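Probable dehydrogenase (Mesorhizobium loti, PDB 3T37) probably catalyses the FAD-dependent oxidation of pyridoxine at its 4-hydroxymethyl group, as a pyridoxine 4-oxidase of the GMC oxidoreductase family. Local coordinates at residues His90-Arg95 and Thr459-Cys464; Ser100-Ala105 and Arg208-Asp213. All coordinates share one frame; numbering follows the deposited sequence.

Contact 1: residues His90-Arg95 and Thr459-Cys464; sequences HWARGR and THHHPC. With FAD (flavin-adenine dinucleotide), chain B.
The guanidinium of R93 slides between the ring of P463 and the C8 methyl of the flavin. P463 CD lies over one face, 3.3 Å from R93 NH2, and FAD C8M over the other. Bends at chi2 and chi3 bring the guanidinium over P463, and R93 NE makes a weak bond to A92 O. At the guanidinium edge R93 NH2 donates to H461 O (3.0 Å, 156°); the oxygen lies in the guanidinium plane, whereas the nitrogen stands above the carbonyl plane. A water in that same guanidinium plane accepts from R93 NH2, donates to A92 O and is hydrogen-bonded to H461 ND1, 2.7 Å away. The H461 imidazole is itself layered between T459 CG2 and FAD C7M, the latter over the ring centre. T459 OG1, anti to its own N (chi1 175°), accepts from H461 N in an ST turn and is also hydrogen-bonded to D307 OD2. Further out, W91 CZ3 packs on P463 CB at 3.5 Å, while W91 NE1 is hydrogen-bonded to Y404 OH. The residues just after strand 90-91, which pairs with strand 76-77, thus meet the loop leaving strand 457-459 at the flavin's dimethylbenzene end, with helix 268-278 packed against W91 and P463.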
ATOM      1  N   HIS A  90     -13.689  23.800  28.923  1.00 35.37           N
ATOM      2  CA  HIS A  90     -13.024  22.686  29.605  1.00 27.68           C
ATOM      3  C   HIS A  90     -12.555  21.659  28.582  1.00 28.72           C
ATOM      4  O   HIS A  90     -13.351  21.154  27.787  1.00 33.34           O
ATOM      5  CB  HIS A  90     -13.978  22.032  30.620  1.00 37.98           C
ATOM      6  CG  HIS A  90     -14.258  22.886  31.818  1.00 51.97           C
ATOM      7  ND1 HIS A  90     -14.547  24.232  31.724  1.00 63.42           N
ATOM      8  CD2 HIS A  90     -14.282  22.592  33.141  1.00 62.79           C
ATOM      9  CE1 HIS A  90     -14.737  24.729  32.932  1.00 67.13           C
ATOM     10  NE2 HIS A  90     -14.585  23.753  33.811  1.00 69.07           N
ATOM     11  N   TRP A  91     -11.258  21.380  28.583  1.00 31.86           N
ATOM     12  CA  TRP A  91     -10.690  20.322  27.755  1.00 28.91           C
ATOM     13  C   TRP A  91     -10.315  19.180  28.670  1.00 38.62           C
ATOM     14  O   TRP A  91      -9.557  19.352  29.617  1.00 44.19           O
ATOM     15  CB  TRP A  91      -9.438  20.806  27.023  1.00 25.76           C
ATOM     16  CG  TRP A  91      -9.764  21.630  25.834  1.00 27.64           C
ATOM     17  CD1 TRP A  91     -10.974  22.203  25.546  1.00 23.26           C
ATOM     18  CD2 TRP A  91      -8.884  21.966  24.753  1.00 20.12           C
ATOM     19  NE1 TRP A  91     -10.896  22.882  24.342  1.00 23.06           N
ATOM     20  CE2 TRP A  91      -9.627  22.754  23.838  1.00 25.19           C
ATOM     21  CE3 TRP A  91      -7.545  21.687  24.468  1.00 19.35           C
ATOM     22  CZ2 TRP A  91      -9.069  23.265  22.668  1.00 23.31           C
ATOM     23  CZ3 TRP A  91      -6.990  22.198  23.304  1.00 25.45           C
ATOM     24  CH2 TRP A  91      -7.751  22.982  22.418  1.00 23.07           C
ATOM     25  N   ALA A  92     -10.869  18.013  28.398  1.00 42.35           N
ATOM     26  CA  ALA A  92     -10.628  16.861  29.237  1.00 52.46           C
ATOM     27  C   ALA A  92      -9.630  15.970  28.533  1.00 55.65           C
ATOM     28  O   ALA A  92      -9.807  15.665  27.364  1.00 54.10           O
ATOM     29  CB  ALA A  92     -11.923  16.117  29.466  1.00 56.27           C
ATOM     30  N   ARG A  93      -8.571  15.569  29.221  1.00 63.72           N
ATOM     31  CA  ARG A  93      -7.663  14.570  28.656  1.00 67.26           C
ATOM     32  C   ARG A  93      -7.486  13.425  29.651  1.00 69.94           C
ATOM     33  O   ARG A  93      -7.576  13.627  30.866  1.00 66.49           O
ATOM     34  CB  ARG A  93      -6.298  15.185  28.323  1.00 62.17           C
ATOM     35  CG  ARG A  93      -6.308  16.332  27.303  1.00 54.90           C
ATOM     36  CD  ARG A  93      -6.327  15.836  25.872  1.00 51.37           C
ATOM     37  NE  ARG A  93      -7.654  16.005  25.291  1.00 53.76           N
ATOM     38  CZ  ARG A  93      -8.047  15.484  24.132  1.00 46.81           C
ATOM     39  NH1 ARG A  93      -7.212  14.745  23.400  1.00 39.26           N
ATOM     40  NH2 ARG A  93      -9.285  15.712  23.706  1.00 41.48           N
ATOM     41  N   GLY A  94      -7.232  12.222  29.143  1.00 65.94           N
ATOM     42  CA  GLY A  94      -6.998  11.088  30.023  1.00 70.12           C
ATOM     43  C   GLY A  94      -5.635  11.101  30.705  1.00 69.52           C
ATOM     44  O   GLY A  94      -4.621  11.426  30.073  1.00 59.41           O
ATOM     45  N   ARG A  95      -5.611  10.764  31.999  1.00 69.08           N
ATOM     46  CA  ARG A  95      -4.355  10.511  32.716  1.00 66.67           C
ATOM     47  C   ARG A  95      -4.342   9.100  33.342  1.00 63.14           C
ATOM     48  O   ARG A  95      -4.606   8.914  34.541  1.00 56.97           O
ATOM     49  CB  ARG A  95      -4.063  11.587  33.771  1.00 66.44           C
ATOM     50  CG  ARG A  95      -2.565  11.749  34.054  1.00 61.82           C
ATOM     51  CD  ARG A  95      -2.268  12.304  35.443  1.00 65.42           C
ATOM     52  NE  ARG A  95      -3.030  13.514  35.736  1.00 76.83           N
ATOM     53  CZ  ARG A  95      -4.036  13.566  36.606  1.00 87.91           C
ATOM     54  NH1 ARG A  95      -4.392  12.474  37.275  1.00 85.40           N
ATOM     55  NH2 ARG A  95      -4.683  14.707  36.812  1.00 80.84           N
ATOM     56  N   THR A 459     -16.182  21.898  22.630  1.00 22.42           N
ATOM     57  CA  THR A 459     -15.124  21.130  22.004  1.00 19.79           C
ATOM     58  C   THR A 459     -15.580  19.733  21.604  1.00 24.55           C
ATOM     59  O   THR A 459     -16.355  19.083  22.317  1.00 19.65           O
ATOM     60  CB  THR A 459     -13.886  21.010  22.916  1.00 22.53           C
ATOM     61  OG1 THR A 459     -12.939  20.143  22.282  1.00 22.63           O
ATOM     62  CG2 THR A 459     -14.265  20.456  24.307  1.00 17.64           C
ATOM     63  N   HIS A 460     -15.086  19.267  20.463  1.00 21.75           N
ATOM     64  CA  HIS A 460     -15.362  17.907  20.020  1.00 23.16           C
ATOM     65  C   HIS A 460     -14.286  16.999  20.596  1.00 25.64           C
ATOM     66  O   HIS A 460     -14.318  15.789  20.384  1.00 22.67           O
ATOM     67  CB  HIS A 460     -15.307  17.846  18.500  1.00 22.89           C
ATOM     68  CG  HIS A 460     -16.072  16.706  17.907  1.00 28.02           C
ATOM     69  ND1 HIS A 460     -16.322  15.535  18.586  1.00 25.70           N
ATOM     70  CD2 HIS A 460     -16.641  16.561  16.684  1.00 28.41           C
ATOM     71  CE1 HIS A 460     -17.014  14.719  17.812  1.00 27.86           C
ATOM     72  NE2 HIS A 460     -17.214  15.312  16.649  1.00 27.52           N
ATOM     73  N   HIS A 461     -13.324  17.607  21.299  1.00 25.03           N
ATOM     74  CA  HIS A 461     -12.196  16.899  21.925  1.00 20.65           C
ATOM     75  C   HIS A 461     -11.166  16.360  20.929  1.00 22.12           C
ATOM     76  O   HIS A 461     -10.656  15.255  21.117  1.00 18.67           O
ATOM     77  CB  HIS A 461     -12.670  15.728  22.817  1.00 24.42           C
ATOM     78  CG  HIS A 461     -13.640  16.117  23.889  1.00 28.47           C
ATOM     79  ND1 HIS A 461     -13.262  16.804  25.027  1.00 30.22           N
ATOM     80  CD2 HIS A 461     -14.970  15.887  24.016  1.00 30.82           C
ATOM     81  CE1 HIS A 461     -14.319  17.003  25.790  1.00 36.15           C
ATOM     82  NE2 HIS A 461     -15.370  16.453  25.203  1.00 31.49           N
ATOM     83  N   HIS A 462     -10.829  17.135  19.896  1.00 20.50           N
ATOM     84  CA  HIS A 462      -9.789  16.721  18.944  1.00 18.47           C
ATOM     85  C   HIS A 462      -8.625  17.717  18.817  1.00 21.19           C
ATOM     86  O   HIS A 462      -8.308  18.141  17.701  1.00 17.08           O
ATOM     87  CB  HIS A 462     -10.398  16.539  17.543  1.00 17.32           C
ATOM     88  CG  HIS A 462     -11.622  15.680  17.521  1.00 20.91           C
ATOM     89  ND1 HIS A 462     -12.635  15.860  16.603  1.00 21.77           N
ATOM     90  CD2 HIS A 462     -11.998  14.637  18.301  1.00 19.93           C
ATOM     91  CE1 HIS A 462     -13.589  14.972  16.823  1.00 22.83           C
ATOM     92  NE2 HIS A 462     -13.227  14.215  17.845  1.00 26.63           N
ATOM     93  N   PRO A 463      -7.989  18.101  19.938  1.00 20.26           N
ATOM     94  CA  PRO A 463      -6.887  19.065  19.816  1.00 18.25           C
ATOM     95  C   PRO A 463      -5.714  18.409  19.108  1.00 18.95           C
ATOM     96  O   PRO A 463      -5.446  17.223  19.348  1.00 19.18           O
ATOM     97  CB  PRO A 463      -6.506  19.352  21.282  1.00 14.95           C
ATOM     98  CG  PRO A 463      -6.858  18.058  22.000  1.00 21.46           C
ATOM     99  CD  PRO A 463      -8.142  17.603  21.320  1.00 21.45           C
ATOM    100  N   CYS A 464      -5.019  19.158  18.257  1.00 17.32           N
ATOM    101  CA  CYS A 464      -3.889  18.601  17.512  1.00 19.93           C
ATOM    102  C   CYS A 464      -3.110  19.738  16.871  1.00 15.88           C
ATOM    103  O   CYS A 464      -3.540  20.889  16.918  1.00 18.19           O
ATOM    104  CB  CYS A 464      -4.396  17.673  16.405  1.00 17.44           C
ATOM    105  SG  CYS A 464      -5.297  18.582  15.068  1.00 23.62           S
TER
HETATM  106  PA  FAD B 601      -3.360  10.796  24.505  1.00 26.97           P
HETATM  107  O1A FAD B 601      -4.140  11.835  25.269  1.00 30.54           O
HETATM  108  O2A FAD B 601      -4.219   9.605  24.106  1.00 33.17           O
HETATM  109  O5B FAD B 601      -2.120  10.243  25.362  1.00 28.37           O
HETATM  110  C5B FAD B 601      -1.227  11.117  26.005  1.00 29.76           C
HETATM  111  C4B FAD B 601      -0.682  10.335  27.192  1.00 28.23           C
HETATM  112  O4B FAD B 601       0.502  10.943  27.668  1.00 24.40           O
HETATM  113  C3B FAD B 601      -1.660  10.292  28.354  1.00 29.93           C
HETATM  114  O3B FAD B 601      -1.755   8.939  28.763  1.00 25.32           O
HETATM  115  C2B FAD B 601      -0.998  11.183  29.399  1.00 31.82           C
HETATM  116  O2B FAD B 601      -1.317  10.859  30.737  1.00 34.71           O
HETATM  117  C1B FAD B 601       0.479  10.988  29.084  1.00 25.63           C
HETATM  118  N9A FAD B 601       1.328  12.127  29.457  1.00 29.68           N
HETATM  119  C8A FAD B 601       1.077  13.454  29.210  1.00 26.97           C
HETATM  120  N7A FAD B 601       2.128  14.170  29.685  1.00 26.07           N
HETATM  121  C5A FAD B 601       3.044  13.332  30.204  1.00 23.16           C
HETATM  122  C6A FAD B 601       4.281  13.542  30.814  1.00 25.05           C
HETATM  123  N6A FAD B 601       4.833  14.759  30.859  1.00 20.73           N
HETATM  124  N1A FAD B 601       5.004  12.449  31.256  1.00 24.60           N
HETATM  125  C2A FAD B 601       4.499  11.172  31.108  1.00 26.01           C
HETATM  126  N3A FAD B 601       3.274  10.973  30.506  1.00 29.04           N
HETATM  127  C4A FAD B 601       2.556  12.037  30.061  1.00 27.24           C
HETATM  128  N1  FAD B 601     -11.238  10.429  18.906  1.00 27.45           N
HETATM  129  C2  FAD B 601     -11.937   9.655  18.012  1.00 25.58           C
HETATM  130  O2  FAD B 601     -11.432   9.356  16.935  1.00 26.43           O
HETATM  131  N3  FAD B 601     -13.219   9.234  18.290  1.00 28.91           N
HETATM  132  C4  FAD B 601     -13.812   9.589  19.477  1.00 35.23           C
HETATM  133  O4  FAD B 601     -14.953   9.213  19.730  1.00 35.40           O
HETATM  134  C4X FAD B 601     -13.113  10.366  20.387  1.00 32.08           C
HETATM  135  N5  FAD B 601     -13.710  10.718  21.567  1.00 38.19           N
HETATM  136  C5X FAD B 601     -13.029  11.482  22.495  1.00 39.35           C
HETATM  137  C6  FAD B 601     -13.662  11.806  23.692  1.00 39.75           C
HETATM  138  C7  FAD B 601     -12.996  12.551  24.644  1.00 39.95           C
HETATM  139  C7M FAD B 601     -13.675  12.909  25.937  1.00 39.32           C
HETATM  140  C8  FAD B 601     -11.699  12.965  24.382  1.00 39.08           C
HETATM  141  C8M FAD B 601     -11.013  13.784  25.417  1.00 38.80           C
HETATM  142  C9  FAD B 601     -11.051  12.649  23.183  1.00 32.90           C
HETATM  143  C9A FAD B 601     -11.724  11.893  22.230  1.00 32.76           C
HETATM  144  N10 FAD B 601     -11.125  11.548  21.027  1.00 29.64           N
HETATM  145  C10 FAD B 601     -11.819  10.782  20.107  1.00 28.78           C
HETATM  146  C1' FAD B 601      -9.741  12.005  20.696  1.00 28.48           C
HETATM  147  C2' FAD B 601      -8.715  10.908  20.879  1.00 30.60           C
HETATM  148  O2' FAD B 601      -9.012  10.207  22.065  1.00 34.52           O
HETATM  149  C3' FAD B 601      -7.356  11.568  20.979  1.00 32.33           C
HETATM  150  O3' FAD B 601      -7.184  12.476  19.903  1.00 29.31           O
HETATM  151  C4' FAD B 601      -6.251  10.526  20.947  1.00 30.50           C
HETATM  152  O4' FAD B 601      -6.424   9.670  22.054  1.00 25.63           O
HETATM  153  C5' FAD B 601      -4.913  11.254  21.030  1.00 26.18           C
HETATM  154  O5' FAD B 601      -3.898  10.339  21.337  1.00 26.72           O
HETATM  155  P   FAD B 601      -2.460  10.891  21.791  1.00 25.50           P
HETATM  156  O1P FAD B 601      -1.496   9.716  21.832  1.00 22.97           O
HETATM  157  O2P FAD B 601      -2.032  12.004  20.830  1.00 21.61           O
HETATM  158  O3P FAD B 601      -2.661  11.529  23.252  1.00 26.75           O
HETATM  159  O   HOH W   1     -10.705  17.670  25.022  1.00 36.42           O

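Contact 2: residues Ser100-Ala105 and Arg208-Asp213; sequences SSCLHA and RVTAAD. With FAD (flavin-adenine dinucleotide), chain B.
S101 and R208 join the flavin-binding loop 100-105 to the start of helix 211-215, whose N-terminal end is capped by a T210-D213 capping box. S101 OG, on a side chain that points at the other segment, reaches this helix end and accepts from A211 N at 3.0 Å, with an N-H...O angle of 150°. One residue earlier, T210 is the N-cap: its OG1 takes the amide hydrogen of D213, and D213 OD2 accepts from T210 N in return (3.0 Å). T210 N meets that carboxylate oxygen on its anti side, tilted out of the carboxylate plane, and the oxygen has a second donor in W59 NE1. Three amides of the helix start, those of T210, A211 and D213, therefore all have side-chain acceptors, one of them supplied by the other segment.

At the other end of the loop R208 NH2 donates to H104 O at 2.7 Å, on a lone pair in the carbonyl plane, although the oxygen is tilted from the guanidinium plane and the N-H...O angle is only 133°. R208 NE makes a weak bond to I58 O. The H104 ring turns its edge to R208, the two planes 23° apart, and S101 CA covers one of its faces.

Toward the cofactor the same loop gives up its own donors. S100 N and S100 OG bind separate oxygens of one FAD phosphate, S100 OG lying 2.6 Å from FAD O1A. Just beyond the carbonyl held by R208, A105 N donates to FAD N5 at 2.9 Å.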
ATOM      1  N   SER A 100      -6.366   9.236  26.159  1.00 52.91           N
ATOM      2  CA  SER A 100      -7.685   9.791  25.830  1.00 57.40           C
ATOM      3  C   SER A 100      -8.636   8.718  25.292  1.00 59.67           C
ATOM      4  O   SER A 100      -9.832   8.971  25.118  1.00 59.07           O
ATOM      5  CB  SER A 100      -7.577  10.935  24.804  1.00 51.01           C
ATOM      6  OG  SER A 100      -6.766  12.014  25.253  1.00 48.54           O
ATOM      7  N   SER A 101      -8.090   7.530  25.029  1.00 61.58           N
ATOM      8  CA  SER A 101      -8.860   6.389  24.519  1.00 61.28           C
ATOM      9  C   SER A 101      -9.726   5.720  25.605  1.00 59.58           C
ATOM     10  O   SER A 101     -10.699   5.026  25.289  1.00 49.68           O
ATOM     11  CB  SER A 101      -7.906   5.367  23.873  1.00 53.75           C
ATOM     12  OG  SER A 101      -8.598   4.268  23.295  1.00 53.38           O
ATOM     13  N   CYS A 102      -9.363   5.930  26.875  1.00 66.00           N
ATOM     14  CA  CYS A 102     -10.142   5.436  28.023  1.00 68.36           C
ATOM     15  C   CYS A 102     -11.328   6.356  28.337  1.00 72.22           C
ATOM     16  O   CYS A 102     -12.213   6.016  29.133  1.00 73.14           O
ATOM     17  CB  CYS A 102      -9.255   5.323  29.269  1.00 62.88           C
ATOM     18  SG  CYS A 102      -7.822   4.242  29.095  1.00 68.55           S
ATOM     19  N   LEU A 103     -11.327   7.527  27.707  1.00 70.17           N
ATOM     20  CA  LEU A 103     -12.327   8.561  27.951  1.00 70.50           C
ATOM     21  C   LEU A 103     -13.202   8.762  26.726  1.00 69.86           C
ATOM     22  O   LEU A 103     -14.262   9.396  26.803  1.00 71.57           O
ATOM     23  CB  LEU A 103     -11.632   9.888  28.267  1.00 65.53           C
ATOM     24  CG  LEU A 103     -11.607  10.338  29.726  1.00 75.93           C
ATOM     25  CD1 LEU A 103     -11.209   9.174  30.626  1.00 73.36           C
ATOM     26  CD2 LEU A 103     -10.663  11.524  29.906  1.00 69.64           C
ATOM     27  N   HIS A 104     -12.756   8.219  25.594  1.00 63.57           N
ATOM     28  CA  HIS A 104     -13.301   8.651  24.305  1.00 59.62           C
ATOM     29  C   HIS A 104     -14.700   8.138  23.919  1.00 56.62           C
ATOM     30  O   HIS A 104     -15.173   7.142  24.467  1.00 62.82           O
ATOM     31  CB  HIS A 104     -12.238   8.611  23.166  1.00 52.00           C
ATOM     32  CG  HIS A 104     -11.989   7.271  22.543  1.00 48.48           C
ATOM     33  ND1 HIS A 104     -11.068   7.102  21.532  1.00 41.79           N
ATOM     34  CD2 HIS A 104     -12.515   6.049  22.787  1.00 51.14           C
ATOM     35  CE1 HIS A 104     -11.041   5.833  21.172  1.00 49.46           C
ATOM     36  NE2 HIS A 104     -11.912   5.172  21.912  1.00 53.47           N
ATOM     37  N   ALA A 105     -15.370   8.855  23.012  1.00 49.69           N
ATOM     38  CA  ALA A 105     -16.694   8.449  22.531  1.00 64.85           C
ATOM     39  C   ALA A 105     -16.588   7.207  21.636  1.00 60.92           C
ATOM     40  O   ALA A 105     -17.581   6.760  21.049  1.00 60.38           O
ATOM     41  CB  ALA A 105     -17.383   9.596  21.795  1.00 58.99           C
ATOM     42  N   ARG A 208     -16.292  -1.697  25.352  1.00 41.25           N
ATOM     43  CA  ARG A 208     -15.376  -0.811  24.647  1.00 44.01           C
ATOM     44  C   ARG A 208     -13.958  -1.361  24.697  1.00 43.41           C
ATOM     45  O   ARG A 208     -13.589  -2.086  25.625  1.00 36.65           O
ATOM     46  CB  ARG A 208     -15.422   0.595  25.231  1.00 52.59           C
ATOM     47  CG  ARG A 208     -14.818   0.723  26.594  1.00 54.77           C
ATOM     48  CD  ARG A 208     -13.693   1.737  26.583  1.00 63.72           C
ATOM     49  NE  ARG A 208     -14.167   3.099  26.827  1.00 73.29           N
ATOM     50  CZ  ARG A 208     -13.890   4.137  26.041  1.00 72.15           C
ATOM     51  NH1 ARG A 208     -13.141   3.963  24.957  1.00 61.43           N
ATOM     52  NH2 ARG A 208     -14.358   5.346  26.333  1.00 63.37           N
ATOM     53  N   VAL A 209     -13.178  -1.035  23.676  1.00 32.50           N
ATOM     54  CA  VAL A 209     -11.795  -1.481  23.585  1.00 36.19           C
ATOM     55  C   VAL A 209     -10.901  -0.252  23.424  1.00 37.09           C
ATOM     56  O   VAL A 209     -11.025   0.497  22.450  1.00 33.94           O
ATOM     57  CB  VAL A 209     -11.607  -2.461  22.400  1.00 37.95           C
ATOM     58  CG1 VAL A 209     -10.137  -2.763  22.155  1.00 31.09           C
ATOM     59  CG2 VAL A 209     -12.390  -3.751  22.647  1.00 35.66           C
ATOM     60  N   THR A 210     -10.020  -0.033  24.395  1.00 36.79           N
ATOM     61  CA  THR A 210      -9.091   1.089  24.336  1.00 31.55           C
ATOM     62  C   THR A 210      -7.842   0.710  23.538  1.00 35.77           C
ATOM     63  O   THR A 210      -7.623  -0.462  23.210  1.00 33.88           O
ATOM     64  CB  THR A 210      -8.627   1.514  25.738  1.00 40.08           C
ATOM     65  OG1 THR A 210      -7.780   0.492  26.291  1.00 33.01           O
ATOM     66  CG2 THR A 210      -9.816   1.766  26.661  1.00 44.51           C
ATOM     67  N   ALA A 211      -7.010   1.702  23.244  1.00 31.29           N
ATOM     68  CA  ALA A 211      -5.727   1.435  22.596  1.00 37.25           C
ATOM     69  C   ALA A 211      -4.841   0.561  23.491  1.00 32.51           C
ATOM     70  O   ALA A 211      -4.092  -0.284  23.001  1.00 32.11           O
ATOM     71  CB  ALA A 211      -5.022   2.743  22.248  1.00 28.70           C
ATOM     72  N   ALA A 212      -4.949   0.774  24.801  1.00 32.62           N
ATOM     73  CA  ALA A 212      -4.224  -0.008  25.795  1.00 38.11           C
ATOM     74  C   ALA A 212      -4.693  -1.462  25.816  1.00 32.05           C
ATOM     75  O   ALA A 212      -3.871  -2.389  25.881  1.00 29.68           O
ATOM     76  CB  ALA A 212      -4.384   0.626  27.177  1.00 33.53           C
ATOM     77  N   ASP A 213      -6.010  -1.658  25.776  1.00 32.78           N
ATOM     78  CA  ASP A 213      -6.580  -3.000  25.669  1.00 33.70           C
ATOM     79  C   ASP A 213      -6.072  -3.688  24.407  1.00 34.08           C
ATOM     80  O   ASP A 213      -5.669  -4.852  24.441  1.00 30.99           O
ATOM     81  CB  ASP A 213      -8.111  -2.934  25.591  1.00 38.56           C
ATOM     82  CG  ASP A 213      -8.753  -2.446  26.880  1.00 48.38           C
ATOM     83  OD1 ASP A 213      -8.197  -2.709  27.977  1.00 55.77           O
ATOM     84  OD2 ASP A 213      -9.834  -1.814  26.782  1.00 45.31           O
TER
HETATM   85  PA  FAD B 601      -3.360  10.796  24.505  1.00 26.97           P
HETATM   86  O1A FAD B 601      -4.140  11.835  25.269  1.00 30.54           O
HETATM   87  O2A FAD B 601      -4.219   9.605  24.106  1.00 33.17           O
HETATM   88  O5B FAD B 601      -2.120  10.243  25.362  1.00 28.37           O
HETATM   89  C5B FAD B 601      -1.227  11.117  26.005  1.00 29.76           C
HETATM   90  C4B FAD B 601      -0.682  10.335  27.192  1.00 28.23           C
HETATM   91  O4B FAD B 601       0.502  10.943  27.668  1.00 24.40           O
HETATM   92  C3B FAD B 601      -1.660  10.292  28.354  1.00 29.93           C
HETATM   93  O3B FAD B 601      -1.755   8.939  28.763  1.00 25.32           O
HETATM   94  C2B FAD B 601      -0.998  11.183  29.399  1.00 31.82           C
HETATM   95  O2B FAD B 601      -1.317  10.859  30.737  1.00 34.71           O
HETATM   96  C1B FAD B 601       0.479  10.988  29.084  1.00 25.63           C
HETATM   97  N9A FAD B 601       1.328  12.127  29.457  1.00 29.68           N
HETATM   98  C8A FAD B 601       1.077  13.454  29.210  1.00 26.97           C
HETATM   99  N7A FAD B 601       2.128  14.170  29.685  1.00 26.07           N
HETATM  100  C5A FAD B 601       3.044  13.332  30.204  1.00 23.16           C
HETATM  101  C6A FAD B 601       4.281  13.542  30.814  1.00 25.05           C
HETATM  102  N6A FAD B 601       4.833  14.759  30.859  1.00 20.73           N
HETATM  103  N1A FAD B 601       5.004  12.449  31.256  1.00 24.60           N
HETATM  104  C2A FAD B 601       4.499  11.172  31.108  1.00 26.01           C
HETATM  105  N3A FAD B 601       3.274  10.973  30.506  1.00 29.04           N
HETATM  106  C4A FAD B 601       2.556  12.037  30.061  1.00 27.24           C
HETATM  107  N1  FAD B 601     -11.238  10.429  18.906  1.00 27.45           N
HETATM  108  C2  FAD B 601     -11.937   9.655  18.012  1.00 25.58           C
HETATM  109  O2  FAD B 601     -11.432   9.356  16.935  1.00 26.43           O
HETATM  110  N3  FAD B 601     -13.219   9.234  18.290  1.00 28.91           N
HETATM  111  C4  FAD B 601     -13.812   9.589  19.477  1.00 35.23           C
HETATM  112  O4  FAD B 601     -14.953   9.213  19.730  1.00 35.40           O
HETATM  113  C4X FAD B 601     -13.113  10.366  20.387  1.00 32.08           C
HETATM  114  N5  FAD B 601     -13.710  10.718  21.567  1.00 38.19           N
HETATM  115  C5X FAD B 601     -13.029  11.482  22.495  1.00 39.35           C
HETATM  116  C6  FAD B 601     -13.662  11.806  23.692  1.00 39.75           C
HETATM  117  C7  FAD B 601     -12.996  12.551  24.644  1.00 39.95           C
HETATM  118  C7M FAD B 601     -13.675  12.909  25.937  1.00 39.32           C
HETATM  119  C8  FAD B 601     -11.699  12.965  24.382  1.00 39.08           C
HETATM  120  C8M FAD B 601     -11.013  13.784  25.417  1.00 38.80           C
HETATM  121  C9  FAD B 601     -11.051  12.649  23.183  1.00 32.90           C
HETATM  122  C9A FAD B 601     -11.724  11.893  22.230  1.00 32.76           C
HETATM  123  N10 FAD B 601     -11.125  11.548  21.027  1.00 29.64           N
HETATM  124  C10 FAD B 601     -11.819  10.782  20.107  1.00 28.78           C
HETATM  125  C1' FAD B 601      -9.741  12.005  20.696  1.00 28.48           C
HETATM  126  C2' FAD B 601      -8.715  10.908  20.879  1.00 30.60           C
HETATM  127  O2' FAD B 601      -9.012  10.207  22.065  1.00 34.52           O
HETATM  128  C3' FAD B 601      -7.356  11.568  20.979  1.00 32.33           C
HETATM  129  O3' FAD B 601      -7.184  12.476  19.903  1.00 29.31           O
HETATM  130  C4' FAD B 601      -6.251  10.526  20.947  1.00 30.50           C
HETATM  131  O4' FAD B 601      -6.424   9.670  22.054  1.00 25.63           O
HETATM  132  C5' FAD B 601      -4.913  11.254  21.030  1.00 26.18           C
HETATM  133  O5' FAD B 601      -3.898  10.339  21.337  1.00 26.72           O
HETATM  134  P   FAD B 601      -2.460  10.891  21.791  1.00 25.50           P
HETATM  135  O1P FAD B 601      -1.496   9.716  21.832  1.00 22.97           O
HETATM  136  O2P FAD B 601      -2.032  12.004  20.830  1.00 21.61           O
HETATM  137  O3P FAD B 601      -2.661  11.529  23.252  1.00 26.75           O

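How the contacts relate
From the N terminus, the chain passes through strand 90-91 and the run to R95, then after four more residues enters 100-105, so the first segments of both contacts are close neighbours. Contact 2 closes first, when the chain returns at 208-213 after 102 intervening residues. Contact 1 stays open until 459-464, spanning 363 residues, and its loop wholly encloses that of contact 2. Their centres are about 13 Å apart, and they touch where R93 NH1 packs on S100 OG at 3.3 Å and L103 CD2 approaches G94. Both border FAD: contact 1 ties the strand 90-91 region to the loop after strand 457-459, contact 2 the loop 100-105 to helix 211-215.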